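Local coordinates for protein squalene synthase HpnC (Alicyclobacillus acidocaldarius subsp. acidocaldarius, PDB 4HD1) that probably takes part in making squalene from prenyl diphosphates, as a transferase of the squalene/phytoene synthase family, at residues A49-V54 with L107-A112; S135-G140 with L157-C162; F147-D152 with L233-L238. All coordinates share one frame; numbering follows the deposited sequence.

Contact 1 of 3, residues A49-V54 with L107-A112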
ATOM      1  N   ALA A  49      -6.663   8.962  -5.183  1.00 54.58           N
ATOM      2  CA  ALA A  49      -6.079  10.188  -5.741  1.00 57.17           C
ATOM      3  C   ALA A  49      -5.055  10.762  -4.765  1.00 57.54           C
ATOM      4  O   ALA A  49      -3.979  11.175  -5.175  1.00 62.14           O
ATOM      5  CB  ALA A  49      -7.142  11.227  -6.085  1.00 56.83           C
ATOM      6  N   PHE A  50      -5.365  10.755  -3.471  1.00 56.72           N
ATOM      7  CA  PHE A  50      -4.384  11.171  -2.470  1.00 58.41           C
ATOM      8  C   PHE A  50      -3.080  10.355  -2.554  1.00 59.84           C
ATOM      9  O   PHE A  50      -1.992  10.930  -2.515  1.00 62.16           O
ATOM     10  CB  PHE A  50      -4.968  11.123  -1.052  1.00 57.88           C
ATOM     11  CG  PHE A  50      -3.932  11.310   0.027  1.00 61.12           C
ATOM     12  CD1 PHE A  50      -3.607  12.586   0.490  1.00 60.82           C
ATOM     13  CD2 PHE A  50      -3.257  10.213   0.557  1.00 60.77           C
ATOM     14  CE1 PHE A  50      -2.643  12.761   1.469  1.00 59.69           C
ATOM     15  CE2 PHE A  50      -2.286  10.382   1.531  1.00 61.32           C
ATOM     16  CZ  PHE A  50      -1.981  11.657   1.988  1.00 61.22           C
ATOM     17  N   CYS A  51      -3.189   9.031  -2.664  1.00 59.52           N
ATOM     18  CA  CYS A  51      -2.007   8.162  -2.775  1.00 62.16           C
ATOM     19  C   CYS A  51      -1.225   8.411  -4.069  1.00 66.57           C
ATOM     20  O   CYS A  51       0.003   8.387  -4.066  1.00 65.30           O
ATOM     21  CB  CYS A  51      -2.388   6.683  -2.680  1.00 60.69           C
ATOM     22  SG  CYS A  51      -3.159   6.208  -1.120  1.00 62.68           S
ATOM     23  N   ARG A  52      -1.943   8.644  -5.169  1.00 68.67           N
ATOM     24  CA  ARG A  52      -1.318   9.012  -6.436  1.00 71.90           C
ATOM     25  C   ARG A  52      -0.452  10.262  -6.254  1.00 71.64           C
ATOM     26  O   ARG A  52       0.661  10.335  -6.777  1.00 71.99           O
ATOM     27  CB  ARG A  52      -2.373   9.247  -7.525  1.00 78.15           C
ATOM     28  CG  ARG A  52      -1.793   9.687  -8.866  1.00 86.51           C
ATOM     29  CD  ARG A  52      -2.696  10.671  -9.593  1.00 91.73           C
ATOM     30  NE  ARG A  52      -1.978  11.382 -10.652  1.00100.49           N
ATOM     31  CZ  ARG A  52      -2.090  11.133 -11.956  1.00100.42           C
ATOM     32  NH1 ARG A  52      -2.910  10.185 -12.398  1.00 92.61           N
ATOM     33  NH2 ARG A  52      -1.380  11.842 -12.825  1.00 97.23           N
ATOM     34  N   GLY A  53      -0.972  11.232  -5.504  1.00 71.45           N
ATOM     35  CA  GLY A  53      -0.255  12.472  -5.213  1.00 70.93           C
ATOM     36  C   GLY A  53       1.067  12.222  -4.512  1.00 72.21           C
ATOM     37  O   GLY A  53       2.064  12.859  -4.830  1.00 77.68           O
ATOM     38  N   VAL A  54       1.081  11.284  -3.565  1.00 73.25           N
ATOM     39  CA  VAL A  54       2.324  10.912  -2.881  1.00 71.96           C
ATOM     40  C   VAL A  54       3.278  10.166  -3.828  1.00 75.84           C
ATOM     41  O   VAL A  54       4.484  10.415  -3.810  1.00 77.83           O
ATOM     42  CB  VAL A  54       2.084  10.085  -1.590  1.00 68.23           C
ATOM     43  CG1 VAL A  54       3.368   9.991  -0.767  1.00 67.23           C
ATOM     44  CG2 VAL A  54       0.973  10.696  -0.745  1.00 64.14           C
ATOM     45  N   LEU A 107      -0.836  10.794   7.040  1.00 62.89           N
ATOM     46  CA  LEU A 107       0.512  11.237   7.419  1.00 64.95           C
ATOM     47  C   LEU A 107       1.557  10.127   7.282  1.00 66.20           C
ATOM     48  O   LEU A 107       2.719  10.404   7.025  1.00 69.71           O
ATOM     49  CB  LEU A 107       0.533  11.783   8.853  1.00 65.21           C
ATOM     50  CG  LEU A 107      -0.254  13.052   9.187  1.00 70.43           C
ATOM     51  CD1 LEU A 107      -0.332  13.239  10.697  1.00 73.93           C
ATOM     52  CD2 LEU A 107       0.349  14.283   8.528  1.00 69.24           C
ATOM     53  N   ARG A 108       1.143   8.876   7.454  1.00 64.98           N
ATOM     54  CA  ARG A 108       2.069   7.749   7.326  1.00 62.46           C
ATOM     55  C   ARG A 108       2.417   7.441   5.876  1.00 64.29           C
ATOM     56  O   ARG A 108       3.555   7.086   5.567  1.00 64.38           O
ATOM     57  CB  ARG A 108       1.542   6.514   8.047  1.00 59.39           C
ATOM     58  CG  ARG A 108       1.743   6.622   9.540  1.00 60.66           C
ATOM     59  CD  ARG A 108       1.303   5.379  10.279  1.00 65.40           C
ATOM     60  NE  ARG A 108       1.805   5.412  11.649  1.00 71.63           N
ATOM     61  CZ  ARG A 108       1.508   4.514  12.583  1.00 75.48           C
ATOM     62  NH1 ARG A 108       0.702   3.496  12.308  1.00 79.80           N
ATOM     63  NH2 ARG A 108       2.018   4.637  13.799  1.00 73.45           N
ATOM     64  N   LEU A 109       1.439   7.597   4.993  1.00 63.52           N
ATOM     65  CA  LEU A 109       1.666   7.415   3.564  1.00 64.47           C
ATOM     66  C   LEU A 109       2.623   8.464   3.020  1.00 67.38           C
ATOM     67  O   LEU A 109       3.424   8.169   2.129  1.00 67.57           O
ATOM     68  CB  LEU A 109       0.345   7.459   2.801  1.00 59.94           C
ATOM     69  CG  LEU A 109      -0.473   6.183   2.953  1.00 59.36           C
ATOM     70  CD1 LEU A 109      -1.928   6.449   2.601  1.00 58.85           C
ATOM     71  CD2 LEU A 109       0.121   5.053   2.114  1.00 56.67           C
ATOM     72  N   ILE A 110       2.519   9.680   3.561  1.00 69.71           N
ATOM     73  CA  ILE A 110       3.427  10.785   3.240  1.00 73.62           C
ATOM     74  C   ILE A 110       4.831  10.452   3.741  1.00 75.52           C
ATOM     75  O   ILE A 110       5.809  10.610   3.012  1.00 76.20           O
ATOM     76  CB  ILE A 110       2.923  12.130   3.829  1.00 72.77           C
ATOM     77  CG1 ILE A 110       1.726  12.640   3.017  1.00 69.97           C
ATOM     78  CG2 ILE A 110       4.035  13.177   3.865  1.00 73.59           C
ATOM     79  CD1 ILE A 110       1.016  13.833   3.620  1.00 68.94           C
ATOM     80  N   GLU A 111       4.906   9.973   4.981  1.00 76.69           N
ATOM     81  CA  GLU A 111       6.160   9.551   5.602  1.00 74.93           C
ATOM     82  C   GLU A 111       6.809   8.370   4.872  1.00 72.68           C
ATOM     83  O   GLU A 111       8.030   8.283   4.824  1.00 75.18           O
ATOM     84  CB  GLU A 111       5.935   9.233   7.089  1.00 77.11           C
ATOM     85  CG  GLU A 111       7.143   8.693   7.853  1.00 77.94           C
ATOM     86  CD  GLU A 111       8.212   9.737   8.140  1.00 83.42           C
ATOM     87  OE1 GLU A 111       8.031  10.923   7.774  1.00 89.38           O
ATOM     88  OE2 GLU A 111       9.247   9.364   8.739  1.00 83.33           O
ATOM     89  N   ALA A 112       5.998   7.484   4.292  1.00 69.67           N
ATOM     90  CA  ALA A 112       6.511   6.337   3.534  1.00 67.11           C
ATOM     91  C   ALA A 112       7.453   6.776   2.417  1.00 69.02           C
ATOM     92  O   ALA A 112       8.479   6.144   2.174  1.00 70.19           O
ATOM     93  CB  ALA A 112       5.370   5.511   2.962  1.00 63.53           C
TER
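L109 and I110 meet F50, C51 and V54 largely through apolar side chains, with no hydrogen bond between the two segments. The ring of F50 reaches across with CG anti to the backbone N (chi1 170°). L109 CD1 lies at the ring edge, near its plane and 4.1 Å from F50 CE2, while I110 CG1 comes obliquely to F50 CZ at 4.0 Å. C51 SG touches L109 CD1 at 3.9 Å, so one methyl touches both the sulfur and the ring. The segments run roughly parallel, their axes 10.0 Å apart and inclined by 25°, within the all-helical fold of trans-prenyl synthases. Helix 41-56 leads into an aspartate-rich sequence that in relatives binds magnesium and diphosphate. V54 meets backbone as well as side chain: its CG1 lies 3.4 Å from L109 O, and its CG2 is 4.3 Å from I110 CG1. Outside the pair, F106 packs edge-to-face with F50, and Y72 both meets its ring and hydrogen-bonds to its carbonyl oxygen. With an alanine in place of F50, a gap would probably open beside L109 and I110, and F106 would be left without its edge-to-face partner.

Contact 2 of 3, residues S135-G140 with L157-C162; sequences SADPVG and LSDATC
D137 and D159 bring the two backbones closest, their CA atoms 4.9 Å apart, and the chains are still near at G140 and S158. Segment 157-162 is helical throughout, whereas 135-140 holds the break after helix 125-135 and the first turn of helix 137-146. G140 makes the approach possible: S158 OG sits 3.4 Å from G140 CA and C162 SG 3.5 Å from the same atom, so a CB on that residue would run into both. The sulfur reaches G140 with SG anti to the C162 carbonyl carbon (chi1 -76°). C162 CB lies 4.3 Å from A136 CB. The methyl of A136 also rests on the C162 carbonyl oxygen.

The two aspartates lay their carboxylates flat upon each other, the planes only 3° apart. D137 OD2 and D159 OD2 are 3.7 Å from each other, and D159 OD1 comes 3.3 Å from D137 CB. No bond joins the acids; each has its own partner, T163 OG1 for D137 OD1 and R141 for D159 OD2, and the arginine's charge probably offsets their repulsion. The contact joins two consecutive helices, 137-146 and 152-172, of the all-helical squalene/phytoene synthase fold; the second aspartate-rich sequence, a magnesium-diphosphate site in relatives, begins where helix 152-172 ends.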
ATOM      1  N   SER A 135       4.077   2.268   4.285  1.00 58.17           N
ATOM      2  CA  SER A 135       3.796   2.136   2.861  1.00 58.79           C
ATOM      3  C   SER A 135       2.563   1.294   2.556  1.00 58.49           C
ATOM      4  O   SER A 135       1.904   1.524   1.549  1.00 64.35           O
ATOM      5  CB  SER A 135       5.006   1.553   2.132  1.00 60.11           C
ATOM      6  OG  SER A 135       5.464   0.381   2.780  1.00 64.64           O
ATOM      7  N   ALA A 136       2.251   0.322   3.410  1.00 59.01           N
ATOM      8  CA  ALA A 136       1.214  -0.662   3.085  1.00 57.38           C
ATOM      9  C   ALA A 136       0.028  -0.599   4.025  1.00 56.87           C
ATOM     10  O   ALA A 136      -1.106  -0.407   3.574  1.00 59.35           O
ATOM     11  CB  ALA A 136       1.799  -2.068   3.056  1.00 57.73           C
ATOM     12  N   ASP A 137       0.293  -0.759   5.324  1.00 56.30           N
ATOM     13  CA  ASP A 137      -0.754  -0.738   6.364  1.00 56.79           C
ATOM     14  C   ASP A 137      -1.759   0.426   6.272  1.00 58.04           C
ATOM     15  O   ASP A 137      -2.951   0.209   6.476  1.00 57.53           O
ATOM     16  CB  ASP A 137      -0.144  -0.737   7.770  1.00 57.83           C
ATOM     17  CG  ASP A 137       0.649  -1.998   8.082  1.00 61.31           C
ATOM     18  OD1 ASP A 137       0.764  -2.893   7.203  1.00 60.24           O
ATOM     19  OD2 ASP A 137       1.160  -2.083   9.228  1.00 62.17           O
ATOM     20  N   PRO A 138      -1.291   1.667   5.990  1.00 58.00           N
ATOM     21  CA  PRO A 138      -2.288   2.739   6.068  1.00 57.67           C
ATOM     22  C   PRO A 138      -3.445   2.621   5.062  1.00 55.69           C
ATOM     23  O   PRO A 138      -4.552   3.055   5.372  1.00 55.35           O
ATOM     24  CB  PRO A 138      -1.458   4.006   5.837  1.00 58.50           C
ATOM     25  CG  PRO A 138      -0.084   3.634   6.297  1.00 57.91           C
ATOM     26  CD  PRO A 138       0.072   2.212   5.833  1.00 58.15           C
ATOM     27  N   VAL A 139      -3.206   2.014   3.897  1.00 56.27           N
ATOM     28  CA  VAL A 139      -4.262   1.818   2.891  1.00 54.31           C
ATOM     29  C   VAL A 139      -5.396   0.967   3.465  1.00 54.77           C
ATOM     30  O   VAL A 139      -6.582   1.351   3.404  1.00 54.05           O
ATOM     31  CB  VAL A 139      -3.723   1.156   1.607  1.00 51.94           C
ATOM     32  CG1 VAL A 139      -4.814   1.103   0.546  1.00 52.07           C
ATOM     33  CG2 VAL A 139      -2.510   1.918   1.072  1.00 50.71           C
ATOM     34  N   GLY A 140      -5.015  -0.187   4.026  1.00 54.12           N
ATOM     35  CA  GLY A 140      -5.942  -1.106   4.672  1.00 50.64           C
ATOM     36  C   GLY A 140      -6.765  -0.434   5.748  1.00 51.36           C
ATOM     37  O   GLY A 140      -7.979  -0.629   5.818  1.00 55.22           O
ATOM     38  N   LEU A 157      -5.447  -6.978  12.188  1.00 57.62           N
ATOM     39  CA  LEU A 157      -5.616  -8.029  11.183  1.00 57.14           C
ATOM     40  C   LEU A 157      -5.421  -7.504   9.753  1.00 55.32           C
ATOM     41  O   LEU A 157      -4.839  -8.187   8.903  1.00 53.64           O
ATOM     42  CB  LEU A 157      -7.001  -8.665  11.326  1.00 56.83           C
ATOM     43  CG  LEU A 157      -7.305  -9.312  12.678  1.00 58.31           C
ATOM     44  CD1 LEU A 157      -8.790  -9.615  12.789  1.00 57.74           C
ATOM     45  CD2 LEU A 157      -6.478 -10.581  12.879  1.00 56.94           C
ATOM     46  N   SER A 158      -5.914  -6.292   9.498  1.00 55.08           N
ATOM     47  CA  SER A 158      -5.714  -5.623   8.213  1.00 53.55           C
ATOM     48  C   SER A 158      -4.220  -5.455   7.928  1.00 52.52           C
ATOM     49  O   SER A 158      -3.749  -5.797   6.836  1.00 52.53           O
ATOM     50  CB  SER A 158      -6.436  -4.271   8.191  1.00 53.45           C
ATOM     51  OG  SER A 158      -6.030  -3.486   7.086  1.00 57.58           O
ATOM     52  N   ASP A 159      -3.480  -4.964   8.924  1.00 52.97           N
ATOM     53  CA  ASP A 159      -2.033  -4.772   8.789  1.00 55.57           C
ATOM     54  C   ASP A 159      -1.303  -6.068   8.404  1.00 58.32           C
ATOM     55  O   ASP A 159      -0.400  -6.043   7.557  1.00 63.04           O
ATOM     56  CB  ASP A 159      -1.432  -4.176  10.066  1.00 55.80           C
ATOM     57  CG  ASP A 159      -1.979  -2.780  10.395  1.00 59.94           C
ATOM     58  OD1 ASP A 159      -2.615  -2.112   9.532  1.00 58.99           O
ATOM     59  OD2 ASP A 159      -1.760  -2.351  11.549  1.00 64.10           O
ATOM     60  N   ALA A 160      -1.695  -7.197   9.000  1.00 57.94           N
ATOM     61  CA  ALA A 160      -1.090  -8.481   8.643  1.00 57.29           C
ATOM     62  C   ALA A 160      -1.224  -8.733   7.137  1.00 56.56           C
ATOM     63  O   ALA A 160      -0.270  -9.156   6.482  1.00 58.09           O
ATOM     64  CB  ALA A 160      -1.705  -9.625   9.448  1.00 56.95           C
ATOM     65  N   THR A 161      -2.401  -8.442   6.590  1.00 54.53           N
ATOM     66  CA  THR A 161      -2.671  -8.656   5.168  1.00 55.45           C
ATOM     67  C   THR A 161      -1.948  -7.650   4.271  1.00 56.22           C
ATOM     68  O   THR A 161      -1.275  -8.041   3.302  1.00 55.84           O
ATOM     69  CB  THR A 161      -4.179  -8.606   4.878  1.00 54.82           C
ATOM     70  OG1 THR A 161      -4.835  -9.579   5.690  1.00 58.85           O
ATOM     71  CG2 THR A 161      -4.464  -8.911   3.410  1.00 52.92           C
ATOM     72  N   CYS A 162      -2.095  -6.362   4.585  1.00 56.53           N
ATOM     73  CA  CYS A 162      -1.416  -5.317   3.824  1.00 58.58           C
ATOM     74  C   CYS A 162       0.112  -5.547   3.789  1.00 61.49           C
ATOM     75  O   CYS A 162       0.725  -5.482   2.723  1.00 64.17           O
ATOM     76  CB  CYS A 162      -1.802  -3.927   4.338  1.00 56.53           C
ATOM     77  SG  CYS A 162      -3.451  -3.404   3.800  1.00 59.36           S
TER

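Contact 3 of 3, residues F147-D152 with L233-L238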
ATOM      1  N   PHE A 147     -15.575   1.669   5.192  1.00 54.77           N
ATOM      2  CA  PHE A 147     -16.645   0.707   5.477  1.00 55.73           C
ATOM      3  C   PHE A 147     -17.204   0.738   6.908  1.00 59.54           C
ATOM      4  O   PHE A 147     -18.064  -0.072   7.240  1.00 63.58           O
ATOM      5  CB  PHE A 147     -16.156  -0.715   5.173  1.00 53.11           C
ATOM      6  CG  PHE A 147     -16.268  -1.103   3.729  1.00 50.88           C
ATOM      7  CD1 PHE A 147     -17.433  -1.706   3.246  1.00 49.17           C
ATOM      8  CD2 PHE A 147     -15.214  -0.871   2.842  1.00 50.50           C
ATOM      9  CE1 PHE A 147     -17.547  -2.072   1.910  1.00 47.60           C
ATOM     10  CE2 PHE A 147     -15.322  -1.241   1.506  1.00 49.36           C
ATOM     11  CZ  PHE A 147     -16.493  -1.838   1.039  1.00 48.48           C
ATOM     12  N   GLY A 148     -16.722   1.654   7.749  1.00 60.41           N
ATOM     13  CA  GLY A 148     -17.124   1.707   9.163  1.00 59.03           C
ATOM     14  C   GLY A 148     -16.609   0.546  10.008  1.00 62.42           C
ATOM     15  O   GLY A 148     -17.296   0.075  10.924  1.00 66.68           O
ATOM     16  N   CYS A 149     -15.396   0.087   9.709  1.00 59.44           N
ATOM     17  CA  CYS A 149     -14.828  -1.078  10.382  1.00 59.01           C
ATOM     18  C   CYS A 149     -13.491  -0.809  11.063  1.00 60.71           C
ATOM     19  O   CYS A 149     -12.751  -1.745  11.357  1.00 62.97           O
ATOM     20  CB  CYS A 149     -14.666  -2.233   9.390  1.00 58.38           C
ATOM     21  SG  CYS A 149     -16.236  -2.886   8.790  1.00 65.41           S
ATOM     22  N   LEU A 150     -13.179   0.457  11.324  1.00 64.77           N
ATOM     23  CA  LEU A 150     -11.854   0.792  11.854  1.00 64.94           C
ATOM     24  C   LEU A 150     -11.769   0.856  13.388  1.00 66.22           C
ATOM     25  O   LEU A 150     -12.129   1.857  14.012  1.00 69.49           O
ATOM     26  CB  LEU A 150     -11.294   2.066  11.202  1.00 61.21           C
ATOM     27  CG  LEU A 150      -9.837   2.417  11.540  1.00 59.96           C
ATOM     28  CD1 LEU A 150      -8.863   1.278  11.246  1.00 55.13           C
ATOM     29  CD2 LEU A 150      -9.421   3.689  10.808  1.00 58.71           C
ATOM     30  N   ASP A 151     -11.293  -0.239  13.973  1.00 65.02           N
ATOM     31  CA  ASP A 151     -10.930  -0.299  15.385  1.00 65.99           C
ATOM     32  C   ASP A 151      -9.596  -1.031  15.466  1.00 64.49           C
ATOM     33  O   ASP A 151      -9.124  -1.569  14.454  1.00 62.40           O
ATOM     34  CB  ASP A 151     -12.004  -1.024  16.198  1.00 65.27           C
ATOM     35  CG  ASP A 151     -12.313  -2.406  15.657  1.00 68.15           C
ATOM     36  OD1 ASP A 151     -11.411  -3.269  15.618  1.00 72.21           O
ATOM     37  OD2 ASP A 151     -13.469  -2.635  15.268  1.00 67.80           O
ATOM     38  N   ASP A 152      -9.002  -1.071  16.658  1.00 64.29           N
ATOM     39  CA  ASP A 152      -7.652  -1.615  16.833  1.00 65.29           C
ATOM     40  C   ASP A 152      -7.533  -3.089  16.475  1.00 60.90           C
ATOM     41  O   ASP A 152      -6.521  -3.511  15.907  1.00 59.31           O
ATOM     42  CB  ASP A 152      -7.146  -1.379  18.258  1.00 70.89           C
ATOM     43  CG  ASP A 152      -6.958   0.097  18.581  1.00 77.88           C
ATOM     44  OD1 ASP A 152      -7.165   0.951  17.691  1.00 80.53           O
ATOM     45  OD2 ASP A 152      -6.604   0.405  19.736  1.00 80.59           O
ATOM     46  N   LEU A 233     -15.264 -10.475   9.919  1.00 54.50           N
ATOM     47  CA  LEU A 233     -15.572  -9.380  10.844  1.00 55.15           C
ATOM     48  C   LEU A 233     -16.044  -8.102  10.147  1.00 55.56           C
ATOM     49  O   LEU A 233     -16.151  -7.040  10.781  1.00 54.73           O
ATOM     50  CB  LEU A 233     -14.346  -9.072  11.718  1.00 54.67           C
ATOM     51  CG  LEU A 233     -13.637 -10.229  12.439  1.00 53.44           C
ATOM     52  CD1 LEU A 233     -12.436  -9.716  13.224  1.00 51.62           C
ATOM     53  CD2 LEU A 233     -14.591 -10.967  13.367  1.00 51.27           C
ATOM     54  N   VAL A 234     -16.327  -8.204   8.848  1.00 54.74           N
ATOM     55  CA  VAL A 234     -16.664  -7.032   8.034  1.00 53.98           C
ATOM     56  C   VAL A 234     -17.881  -7.313   7.146  1.00 54.29           C
ATOM     57  O   VAL A 234     -18.241  -8.478   6.972  1.00 53.23           O
ATOM     58  CB  VAL A 234     -15.455  -6.567   7.181  1.00 51.85           C
ATOM     59  CG1 VAL A 234     -14.306  -6.139   8.081  1.00 50.17           C
ATOM     60  CG2 VAL A 234     -14.998  -7.660   6.219  1.00 50.66           C
ATOM     61  N   PRO A 235     -18.522  -6.257   6.588  1.00 54.58           N
ATOM     62  CA  PRO A 235     -19.622  -6.500   5.641  1.00 54.76           C
ATOM     63  C   PRO A 235     -19.167  -7.414   4.489  1.00 54.20           C
ATOM     64  O   PRO A 235     -17.996  -7.351   4.096  1.00 55.20           O
ATOM     65  CB  PRO A 235     -19.959  -5.095   5.129  1.00 55.44           C
ATOM     66  CG  PRO A 235     -19.543  -4.180   6.234  1.00 57.20           C
ATOM     67  CD  PRO A 235     -18.313  -4.814   6.821  1.00 55.05           C
ATOM     68  N   PRO A 236     -20.070  -8.275   3.971  1.00 53.18           N
ATOM     69  CA  PRO A 236     -19.687  -9.263   2.935  1.00 54.97           C
ATOM     70  C   PRO A 236     -19.011  -8.665   1.681  1.00 55.58           C
ATOM     71  O   PRO A 236     -18.125  -9.295   1.097  1.00 56.33           O
ATOM     72  CB  PRO A 236     -21.013  -9.959   2.569  1.00 55.02           C
ATOM     73  CG  PRO A 236     -22.048  -9.475   3.530  1.00 53.22           C
ATOM     74  CD  PRO A 236     -21.446  -8.472   4.472  1.00 53.40           C
ATOM     75  N   ARG A 237     -19.414  -7.462   1.286  1.00 57.04           N
ATOM     76  CA  ARG A 237     -18.762  -6.769   0.176  1.00 58.44           C
ATOM     77  C   ARG A 237     -17.276  -6.507   0.462  1.00 56.01           C
ATOM     78  O   ARG A 237     -16.423  -6.797  -0.380  1.00 55.37           O
ATOM     79  CB  ARG A 237     -19.486  -5.466  -0.152  1.00 61.17           C
ATOM     80  CG  ARG A 237     -20.894  -5.648  -0.694  1.00 66.29           C
ATOM     81  CD  ARG A 237     -20.881  -5.625  -2.206  1.00 72.43           C
ATOM     82  NE  ARG A 237     -22.028  -4.896  -2.745  1.00 79.81           N
ATOM     83  CZ  ARG A 237     -22.006  -4.182  -3.867  1.00 82.69           C
ATOM     84  NH1 ARG A 237     -20.884  -4.076  -4.572  1.00 79.26           N
ATOM     85  NH2 ARG A 237     -23.106  -3.559  -4.273  1.00 88.14           N
ATOM     86  N   LEU A 238     -16.963  -5.979   1.644  1.00 54.04           N
ATOM     87  CA  LEU A 238     -15.562  -5.809   2.035  1.00 53.35           C
ATOM     88  C   LEU A 238     -14.861  -7.165   2.213  1.00 52.87           C
ATOM     89  O   LEU A 238     -13.686  -7.310   1.851  1.00 53.72           O
ATOM     90  CB  LEU A 238     -15.422  -4.937   3.296  1.00 52.97           C
ATOM     91  CG  LEU A 238     -14.000  -4.699   3.845  1.00 51.79           C
ATOM     92  CD1 LEU A 238     -13.041  -4.190   2.778  1.00 49.90           C
ATOM     93  CD2 LEU A 238     -14.028  -3.743   5.027  1.00 51.92           C
TER
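L238 lies like a lid on the ring of F147. Its CB stands 3.7 Å above the ring centroid and 7° off the normal, a CH-pi contact over the middle of the face. With CG anti to the backbone N (chi1 179°), the branch runs on over the rim of the ring, placing L238 CD2 3.7 Å from F147 CG and L238 CD1 near the CD2-CE2 side. P235 CG and R237 CB come obliquely to the ring at F147 CD1 and CE1, each 4.4 Å away. The guanidinium of R237 leads off to a hydrogen bond with the F35 carbonyl oxygen. The contact fastens the loop between helices 137-146 and 152-172 to the start of helix 236-257, whose N-cap position is P235. A Schellman motif at G148, with positive phi, ends helix 137-146, and beyond it C149 points toward 233-238. Its sulfur is the other bump: C149 SG fits into a hollow lined by P235 CD at 3.5 Å, V234 CG1 at 3.8 Å and, more distantly, L238 CD2. V143 and L144 of helix 137-146 also touch L238, while P37 and L40 touch F147.

Overall arrangement
Contacts 1 and 2 are buried, about 14 Å apart between centres, whereas contact 3 is partly exposed and farther from the middle of the chain. All three lie within one all-helical fold, and none has a hydrogen bond between its segments. Contact 1 is aliphatic and aromatic packing between long helices; contact 2 relies on small residues and paired acids with outside partners; contact 3 fits a ring and a sulfur against V234, P235 and the first turn of helix 236-257. P138 and S135 of contact 2 pack on L109 and A112 of contact 1, while L157 touches L233 of contact 3. Helix 137-146 begins in contact 2 and ends just before the loop of contact 3.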